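Local coordinates for protein 6-phosphogluconate dehydratase (PDB 2GP4) that catalyses the dehydration of 6-phospho-D-gluconate to 2-dehydro-3-deoxy-6-phosphogluconate, captured here as the apo form without its iron-sulfur cluster, at residues L386-N391 with G397-T402; D489-V494 with D562-D567; G552-K557 with T580-R585. All coordinates share one frame; numbering follows the deposited sequence.

Contact 1: residues L386-N391 with G397-T402; sequences LHEDVN and GLRRYT
Two backbone bonds tie Gly397 and Leu398 to the chain of residues 388-390: Leu398 N gives a nearly straight bond to a lone pair of Glu388 O (2.9 Å), and Gly397 N reaches Val390 O at 2.8 Å. Gly397 CA also sends a C-H toward Glu388 O, from 3.4 Å. Leu398 carries the apolar side. With CG anti to the backbone N (chi1 -165°), its CD2 meets Leu386 CD1 at 3.9 Å, the two leucines crossing at about a right angle, while its CB lies alongside Val390 CG2, also 3.9 Å away. On the polar side, the extended Glu388 brings OE1 to the edge of the Arg399 guanidinium, but the salt bridge to NE is long (4.0 Å) and the planes are turned 74° apart. Glu388 OE2 is better served, accepting from a water that in turn accepts from Arg399 N. The stronger ionic partner of Arg399 is Asp382 on helix 372-383. The pairing thus closes the base of a small hairpin made by strands 391-392 and 395-396, with Leu386 packed between helices 304-316 and 372-383 and Leu398 touching the former at Asn309.

Contact 2: residues D489-V494 with D562-D567; sequences DCVVVV and DLIRVD
Val491 lays both of its methyl branches against one methyl of Ile564: CG1 and CG2 each stand 3.9 Å from Ile564 CG2, so that the branched end of the valine straddles that single carbon. The two side chains cross at about a right angle. Val491 CG2 also comes to 3.8 Å from Ile564 O, a van der Waals contact with the carbonyl oxygen of the facing strand. Ile564 has a second arm. Its CG1 stands beside the backbone N (chi1 -83°) and the chain then runs on nearly extended (chi2 157°), which carries CD1 away from Val491 and up to Val493 CG2 at 3.7 Å. One isoleucine therefore serves two valines placed two residues apart on the same face of strand 490-494, CG2 for the first and CD1 for the second.

The backbones do not pair here; the CA atoms of Val491 and Ile564 are 6.8 Å apart at their closest. Strand 463-471 lies between the two in the order of the mixed sheet, and Val491 spends its backbone bonds on Pro467 and Val469 of that strand. The two strands nevertheless cross steeply and face each other, consistent with a sheet that coils round on itself. Met527 of strand 524-528 touches both Val491 and Ile564, Ile555 packs on Val493, and all three contacting residues are buried.

What results is almost wholly an interaction of methyl groups, without a hydrogen bond across it. Such a contact has little directional demand: it rests on shape and on the exclusion of water from between the facing strands, while each strand makes its backbone hydrogen bonds with its own sheet neighbours, of which 463-471 is the one they share.

Contact 3: residues G552-K557 with T580-R585; sequences GGLIAK and TELATR
Lys557 leaves the loop of residues 552-557 with its CB 4.2 Å from Leu582 CD2, the apolar start of a side chain that ends on a charge. A chi1 of -78° sets CG opposite the carbonyl carbon, and beyond it the chain is fully extended, carrying each later atom along the end of helix 579-584. Lys557 CD passes 3.6 Å from Leu582 O. Lys557 CE lies 3.4 Å from Arg585 O. At the tip, Lys557 NZ gives Leu582 O a hydrogen bond of 2.9 Å. The ammonium sits above the carbonyl, 36° out of its plane and off the lone pairs. Leu582 O also receives a weak bond from Arg585 N, three residues on, so that one oxygen takes two donors.

Beside this polar line, Leu554 adds an apolar one. Its CD1 touches Leu582 CD1 at 3.7 Å, the two leucines crossing at about a right angle, with Leu554 CD2 only slightly farther off.

Arg585 answers from the other segment. The edge of its guanidinium faces the backbone carbonyl of Lys557, and NH1 gives Lys557 O a weak bond of 3.3 Å. Its stronger partners are carboxylates: NH1 forms a salt bridge with Asp562 OD2, at the start of strand 563-567, and NH2 one with Glu581 OE2 at 2.8 Å, approaching from above the carboxylate plane. Acids in two directions thus hold the guanidinium where it can also reach the loop.

A lysine ammonium at the carbonyl end of a helix is a familiar arrangement at helix C-termini, where the positive charge probably complements the partial negative charge of the last turn; here it joins helix 579-584 to the loop that leads into strand 563-567.

Overall arrangement
Contact 1 closes before the others open and lies in the largely helical N-terminal part, on the opposite side of the chain's centre from contacts 2 and 3. Its centre is about 44 Å from that of contact 2 and about 49 Å from that of contact 3. The latter two belong to the mainly beta C-terminal domain, their centres about 15 Å apart, and their segments alternate along the chain: 489-494, 552-557, 562-567, 580-585. They touch through the Asp562–Arg585 salt bridge and the packing of Val493 on Ile555. Strands 490-494 and 563-567, the loop before the latter and helix 579-584 are thus joined in one part of that domain, whereas contact 1 closes the base of a short hairpin among helices.

Contact 1: residues L386-N391 with G397-T402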
loop_
_atom_site.group_PDB
_atom_site.type_symbol
_atom_site.label_atom_id
_atom_site.label_comp_id
_atom_site.label_asym_id
_atom_site.label_seq_id
_atom_site.Cartn_x
_atom_site.Cartn_y
_atom_site.Cartn_z
ATOM N N LEU A 386 -6.307 4.818 -15.904
ATOM C CA LEU A 386 -5.081 4.027 -15.945
ATOM C C LEU A 386 -4.375 4.223 -17.269
ATOM O O LEU A 386 -5.016 4.234 -18.321
ATOM C CB LEU A 386 -5.371 2.532 -15.764
ATOM C CG LEU A 386 -5.854 1.990 -14.422
ATOM C CD1 LEU A 386 -6.329 0.551 -14.581
ATOM C CD2 LEU A 386 -4.759 2.090 -13.383
ATOM N N HIS A 387 -3.055 4.367 -17.216
ATOM C CA HIS A 387 -2.232 4.384 -18.425
ATOM C C HIS A 387 -2.251 3.009 -19.084
ATOM O O HIS A 387 -1.931 2.011 -18.444
ATOM C CB HIS A 387 -0.791 4.781 -18.087
ATOM C CG HIS A 387 -0.654 6.177 -17.558
ATOM N ND1 HIS A 387 -0.684 7.289 -18.374
ATOM C CD2 HIS A 387 -0.476 6.640 -16.299
ATOM C CE1 HIS A 387 -0.531 8.376 -17.641
ATOM N NE2 HIS A 387 -0.399 8.010 -16.378
ATOM N N GLU A 388 -2.634 2.963 -20.358
ATOM C CA GLU A 388 -2.701 1.710 -21.109
ATOM C C GLU A 388 -1.367 1.357 -21.751
ATOM O O GLU A 388 -1.045 0.177 -21.941
ATOM C CB GLU A 388 -3.768 1.790 -22.202
ATOM C CG GLU A 388 -4.175 0.416 -22.731
ATOM C CD GLU A 388 -4.824 0.465 -24.094
ATOM O OE1 GLU A 388 -5.847 1.177 -24.254
ATOM O OE2 GLU A 388 -4.317 -0.229 -25.004
ATOM N N ASP A 389 -0.602 2.390 -22.089
ATOM C CA ASP A 389 0.630 2.240 -22.852
ATOM C C ASP A 389 1.800 1.874 -21.941
ATOM O O ASP A 389 2.743 2.652 -21.768
ATOM C CB ASP A 389 0.919 3.525 -23.644
ATOM C CG ASP A 389 0.970 4.760 -22.759
ATOM O OD1 ASP A 389 0.144 4.885 -21.828
ATOM O OD2 ASP A 389 1.848 5.604 -22.986
ATOM N N VAL A 390 1.725 0.684 -21.357
ATOM C CA VAL A 390 2.789 0.177 -20.492
ATOM C C VAL A 390 3.218 -1.229 -20.902
ATOM O O VAL A 390 2.415 -2.008 -21.440
ATOM C CB VAL A 390 2.380 0.187 -18.980
ATOM C CG1 VAL A 390 2.368 1.611 -18.426
ATOM C CG2 VAL A 390 1.030 -0.490 -18.766
ATOM N N ASN A 391 4.492 -1.545 -20.665
ATOM C CA ASN A 391 4.968 -2.912 -20.820
ATOM C C ASN A 391 4.683 -3.690 -19.539
ATOM O O ASN A 391 4.872 -3.176 -18.432
ATOM C CB ASN A 391 6.463 -2.955 -21.175
ATOM C CG ASN A 391 6.926 -4.345 -21.631
ATOM O OD1 ASN A 391 6.171 -5.102 -22.245
ATOM N ND2 ASN A 391 8.172 -4.677 -21.334
ATOM N N GLY A 397 0.811 -3.348 -23.325
ATOM C CA GLY A 397 -0.585 -2.924 -23.255
ATOM C C GLY A 397 -1.315 -3.453 -22.033
ATOM O O GLY A 397 -1.447 -4.667 -21.864
ATOM N N LEU A 398 -1.800 -2.541 -21.187
ATOM C CA LEU A 398 -2.483 -2.925 -19.942
ATOM C C LEU A 398 -3.840 -3.606 -20.145
ATOM O O LEU A 398 -4.327 -4.283 -19.244
ATOM C CB LEU A 398 -2.626 -1.734 -18.984
ATOM C CG LEU A 398 -2.990 -2.105 -17.535
ATOM C CD1 LEU A 398 -1.844 -2.832 -16.832
ATOM C CD2 LEU A 398 -3.437 -0.895 -16.740
ATOM N N ARG A 399 -4.432 -3.432 -21.327
ATOM C CA ARG A 399 -5.708 -4.060 -21.690
ATOM C C ARG A 399 -5.655 -5.590 -21.566
ATOM O O ARG A 399 -6.701 -6.247 -21.457
ATOM C CB ARG A 399 -6.109 -3.634 -23.108
ATOM C CG ARG A 399 -7.603 -3.659 -23.429
ATOM C CD ARG A 399 -8.447 -2.770 -22.511
ATOM N NE ARG A 399 -8.559 -1.371 -22.926
ATOM C CZ ARG A 399 -9.576 -0.573 -22.586
ATOM N NH1 ARG A 399 -10.588 -1.034 -21.856
ATOM N NH2 ARG A 399 -9.600 0.687 -22.986
ATOM N N ARG A 400 -4.437 -6.143 -21.554
ATOM C CA ARG A 400 -4.205 -7.574 -21.318
ATOM C C ARG A 400 -4.680 -8.009 -19.933
ATOM O O ARG A 400 -4.974 -9.189 -19.702
ATOM C CB ARG A 400 -2.720 -7.912 -21.447
ATOM C CG ARG A 400 -2.166 -7.817 -22.836
ATOM C CD ARG A 400 -0.652 -7.990 -22.821
ATOM N NE ARG A 400 -0.085 -7.815 -24.157
ATOM C CZ ARG A 400 -0.046 -8.762 -25.090
ATOM N NH1 ARG A 400 -0.539 -9.971 -24.851
ATOM N NH2 ARG A 400 0.491 -8.499 -26.271
ATOM N N TYR A 401 -4.745 -7.051 -19.014
ATOM C CA TYR A 401 -5.156 -7.327 -17.645
ATOM C C TYR A 401 -6.666 -7.239 -17.437
ATOM O O TYR A 401 -7.156 -7.417 -16.324
ATOM C CB TYR A 401 -4.353 -6.463 -16.659
ATOM C CG TYR A 401 -2.972 -7.019 -16.474
ATOM C CD1 TYR A 401 -1.981 -6.798 -17.427
ATOM C CD2 TYR A 401 -2.668 -7.820 -15.380
ATOM C CE1 TYR A 401 -0.719 -7.338 -17.283
ATOM C CE2 TYR A 401 -1.401 -8.366 -15.222
ATOM C CZ TYR A 401 -0.430 -8.121 -16.179
ATOM O OH TYR A 401 0.834 -8.653 -16.039
ATOM N N THR A 402 -7.396 -7.003 -18.523
ATOM C CA THR A 402 -8.857 -7.124 -18.522
ATOM C C THR A 402 -9.274 -8.548 -18.886
ATOM O O THR A 402 -10.463 -8.852 -18.969
ATOM C CB THR A 402 -9.534 -6.125 -19.493
ATOM O OG1 THR A 402 -9.235 -6.481 -20.852
ATOM C CG2 THR A 402 -9.073 -4.707 -19.216
HETATM O O HOH W 1 -3.516 -2.660 -24.270
#

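Contact 2: residues D489-V494 with D562-D567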
loop_
_atom_site.group_PDB
_atom_site.type_symbol
_atom_site.label_atom_id
_atom_site.label_comp_id
_atom_site.label_asym_id
_atom_site.label_seq_id
_atom_site.Cartn_x
_atom_site.Cartn_y
_atom_site.Cartn_z
ATOM N N ASP A 489 -15.430 17.480 23.688
ATOM C CA ASP A 489 -14.733 17.756 22.438
ATOM C C ASP A 489 -13.232 17.797 22.718
ATOM O O ASP A 489 -12.792 18.480 23.648
ATOM C CB ASP A 489 -15.190 19.090 21.840
ATOM C CG ASP A 489 -16.674 19.114 21.497
ATOM O OD1 ASP A 489 -17.377 18.104 21.706
ATOM O OD2 ASP A 489 -17.139 20.164 21.019
ATOM N N CYS A 490 -12.456 17.053 21.932
ATOM C CA CYS A 490 -11.003 16.998 22.108
ATOM C C CYS A 490 -10.306 16.412 20.882
ATOM O O CYS A 490 -10.907 15.665 20.110
ATOM C CB CYS A 490 -10.634 16.179 23.353
ATOM S SG CYS A 490 -11.318 14.505 23.359
ATOM N N VAL A 491 -9.040 16.763 20.701
ATOM C CA VAL A 491 -8.197 16.072 19.740
ATOM C C VAL A 491 -7.206 15.220 20.528
ATOM O O VAL A 491 -6.361 15.750 21.247
ATOM C CB VAL A 491 -7.473 17.058 18.780
ATOM C CG1 VAL A 491 -6.542 16.310 17.824
ATOM C CG2 VAL A 491 -8.485 17.883 17.995
ATOM N N VAL A 492 -7.341 13.901 20.424
ATOM C CA VAL A 492 -6.421 12.971 21.090
ATOM C C VAL A 492 -5.107 12.856 20.297
ATOM O O VAL A 492 -5.085 12.359 19.161
ATOM C CB VAL A 492 -7.060 11.578 21.290
ATOM C CG1 VAL A 492 -6.072 10.608 21.940
ATOM C CG2 VAL A 492 -8.330 11.684 22.130
ATOM N N VAL A 493 -4.026 13.339 20.904
ATOM C CA VAL A 493 -2.702 13.336 20.295
ATOM C C VAL A 493 -1.901 12.165 20.841
ATOM O O VAL A 493 -1.672 12.064 22.050
ATOM C CB VAL A 493 -1.939 14.656 20.589
ATOM C CG1 VAL A 493 -0.481 14.580 20.101
ATOM C CG2 VAL A 493 -2.672 15.858 19.981
ATOM N N VAL A 494 -1.479 11.284 19.940
ATOM C CA VAL A 494 -0.672 10.130 20.296
ATOM C C VAL A 494 0.704 10.271 19.648
ATOM O O VAL A 494 0.851 10.142 18.432
ATOM C CB VAL A 494 -1.337 8.812 19.852
ATOM C CG1 VAL A 494 -0.580 7.621 20.420
ATOM C CG2 VAL A 494 -2.813 8.770 20.278
ATOM N N ASP A 562 -4.185 22.955 24.532
ATOM C CA ASP A 562 -3.903 23.644 23.269
ATOM C C ASP A 562 -4.986 23.345 22.247
ATOM O O ASP A 562 -5.424 22.201 22.125
ATOM C CB ASP A 562 -2.562 23.194 22.688
ATOM C CG ASP A 562 -1.379 23.542 23.569
ATOM O OD1 ASP A 562 -1.547 24.282 24.562
ATOM O OD2 ASP A 562 -0.267 23.065 23.259
ATOM N N LEU A 563 -5.421 24.367 21.518
ATOM C CA LEU A 563 -6.378 24.161 20.437
ATOM C C LEU A 563 -5.676 23.603 19.206
ATOM O O LEU A 563 -4.653 24.133 18.763
ATOM C CB LEU A 563 -7.116 25.454 20.078
ATOM C CG LEU A 563 -8.355 25.938 20.853
ATOM C CD1 LEU A 563 -9.273 24.794 21.312
ATOM C CD2 LEU A 563 -7.962 26.807 22.028
ATOM N N ILE A 564 -6.235 22.525 18.668
ATOM C CA ILE A 564 -5.769 21.931 17.424
ATOM C C ILE A 564 -6.914 21.885 16.429
ATOM O O ILE A 564 -7.998 21.388 16.742
ATOM C CB ILE A 564 -5.250 20.509 17.650
ATOM C CG1 ILE A 564 -3.809 20.551 18.144
ATOM C CG2 ILE A 564 -5.365 19.681 16.374
ATOM C CD1 ILE A 564 -3.390 19.308 18.898
ATOM N N ARG A 565 -6.668 22.409 15.234
ATOM C CA ARG A 565 -7.664 22.397 14.179
ATOM C C ARG A 565 -7.293 21.326 13.166
ATOM O O ARG A 565 -6.255 21.422 12.512
ATOM C CB ARG A 565 -7.760 23.776 13.507
ATOM C CG ARG A 565 -8.844 23.892 12.431
ATOM C CD ARG A 565 -8.787 25.221 11.668
ATOM N NE ARG A 565 -9.023 26.379 12.534
ATOM C CZ ARG A 565 -8.212 27.431 12.648
ATOM N NH1 ARG A 565 -7.095 27.517 11.932
ATOM N NH2 ARG A 565 -8.532 28.420 13.473
ATOM N N VAL A 566 -8.123 20.290 13.066
ATOM C CA VAL A 566 -8.037 19.348 11.948
ATOM C C VAL A 566 -9.147 19.671 10.948
ATOM O O VAL A 566 -10.324 19.419 11.192
ATOM C CB VAL A 566 -8.023 17.842 12.395
ATOM C CG1 VAL A 566 -9.167 17.523 13.328
ATOM C CG2 VAL A 566 -8.029 16.909 11.188
ATOM N N ASP A 567 -8.752 20.279 9.840
ATOM C CA ASP A 567 -9.683 20.682 8.801
ATOM C C ASP A 567 -9.409 19.874 7.536
ATOM O O ASP A 567 -8.478 20.168 6.784
ATOM C CB ASP A 567 -9.548 22.187 8.536
ATOM C CG ASP A 567 -10.718 22.758 7.753
ATOM O OD1 ASP A 567 -11.130 22.153 6.735
ATOM O OD2 ASP A 567 -11.220 23.832 8.154
#

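Contact 3: residues G552-K557 with T580-R585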
loop_
_atom_site.group_PDB
_atom_site.type_symbol
_atom_site.label_atom_id
_atom_site.label_comp_id
_atom_site.label_asym_id
_atom_site.label_seq_id
_atom_site.Cartn_x
_atom_site.Cartn_y
_atom_site.Cartn_z
ATOM N N GLY A 552 11.698 16.062 16.380
ATOM C CA GLY A 552 11.577 17.477 16.732
ATOM C C GLY A 552 10.337 18.149 16.176
ATOM O O GLY A 552 10.235 19.373 16.179
ATOM N N GLY A 553 9.394 17.344 15.698
ATOM C CA GLY A 553 8.149 17.863 15.139
ATOM C C GLY A 553 7.309 18.571 16.184
ATOM O O GLY A 553 7.306 18.188 17.362
ATOM N N LEU A 554 6.584 19.594 15.738
ATOM C CA LEU A 554 5.759 20.417 16.612
ATOM C C LEU A 554 4.798 19.607 17.495
ATOM O O LEU A 554 4.347 20.092 18.534
ATOM C CB LEU A 554 4.999 21.467 15.788
ATOM C CG LEU A 554 4.643 22.776 16.500
ATOM C CD1 LEU A 554 5.908 23.541 16.903
ATOM C CD2 LEU A 554 3.737 23.645 15.636
ATOM N N ILE A 555 4.498 18.377 17.087
ATOM C CA ILE A 555 3.700 17.454 17.911
ATOM C C ILE A 555 4.316 17.207 19.304
ATOM O O ILE A 555 3.593 16.968 20.271
ATOM C CB ILE A 555 3.440 16.107 17.176
ATOM C CG1 ILE A 555 2.515 15.208 18.006
ATOM C CG2 ILE A 555 4.756 15.412 16.828
ATOM C CD1 ILE A 555 2.091 13.926 17.328
ATOM N N ALA A 556 5.643 17.277 19.394
ATOM C CA ALA A 556 6.363 17.051 20.649
ATOM C C ALA A 556 6.152 18.167 21.674
ATOM O O ALA A 556 6.279 17.940 22.878
ATOM C CB ALA A 556 7.863 16.853 20.380
ATOM N N LYS A 557 5.825 19.364 21.194
ATOM C CA LYS A 557 5.618 20.525 22.068
ATOM C C LYS A 557 4.164 20.743 22.489
ATOM O O LYS A 557 3.897 21.502 23.431
ATOM C CB LYS A 557 6.184 21.796 21.429
ATOM C CG LYS A 557 7.702 21.908 21.540
ATOM C CD LYS A 557 8.208 23.235 21.011
ATOM C CE LYS A 557 9.720 23.332 21.144
ATOM N NZ LYS A 557 10.213 24.679 20.747
ATOM N N THR A 580 5.877 32.386 19.238
ATOM C CA THR A 580 6.537 32.927 20.432
ATOM C C THR A 580 6.286 32.078 21.684
ATOM O O THR A 580 7.222 31.795 22.436
ATOM C CB THR A 580 6.140 34.397 20.705
ATOM O OG1 THR A 580 4.722 34.494 20.892
ATOM C CG2 THR A 580 6.553 35.287 19.543
ATOM N N GLU A 581 5.036 31.659 21.895
ATOM C CA GLU A 581 4.718 30.764 23.007
ATOM C C GLU A 581 5.387 29.397 22.839
ATOM O O GLU A 581 5.679 28.720 23.826
ATOM C CB GLU A 581 3.204 30.602 23.198
ATOM C CG GLU A 581 2.830 30.021 24.570
ATOM C CD GLU A 581 1.371 29.608 24.697
ATOM O OE1 GLU A 581 0.501 30.229 24.046
ATOM O OE2 GLU A 581 1.097 28.661 25.469
ATOM N N LEU A 582 5.634 28.997 21.594
ATOM C CA LEU A 582 6.288 27.716 21.325
ATOM C C LEU A 582 7.792 27.753 21.585
ATOM O O LEU A 582 8.405 26.721 21.865
ATOM C CB LEU A 582 5.997 27.238 19.897
ATOM C CG LEU A 582 4.576 26.723 19.644
ATOM C CD1 LEU A 582 4.271 26.628 18.152
ATOM C CD2 LEU A 582 4.332 25.385 20.341
ATOM N N ALA A 583 8.375 28.948 21.501
ATOM C CA ALA A 583 9.797 29.151 21.787
ATOM C C ALA A 583 10.125 29.009 23.278
ATOM O O ALA A 583 11.266 28.706 23.645
ATOM C CB ALA A 583 10.257 30.506 21.263
ATOM N N THR A 584 9.126 29.232 24.130
ATOM C CA THR A 584 9.294 29.101 25.578
ATOM C C THR A 584 9.230 27.638 26.013
ATOM O O THR A 584 9.822 27.256 27.028
ATOM C CB THR A 584 8.225 29.899 26.361
ATOM O OG1 THR A 584 6.932 29.317 26.151
ATOM C CG2 THR A 584 8.200 31.364 25.928
ATOM N N ARG A 585 8.516 26.827 25.233
ATOM C CA ARG A 585 8.243 25.429 25.583
ATOM C C ARG A 585 9.417 24.483 25.341
ATOM O O ARG A 585 10.115 24.579 24.327
ATOM C CB ARG A 585 7.012 24.917 24.829
ATOM C CG ARG A 585 5.704 25.540 25.271
ATOM C CD ARG A 585 4.542 25.025 24.446
ATOM N NE ARG A 585 3.288 25.688 24.801
ATOM C CZ ARG A 585 2.079 25.261 24.442
ATOM N NH1 ARG A 585 1.942 24.160 23.713
ATOM N NH2 ARG A 585 1.003 25.933 24.815
#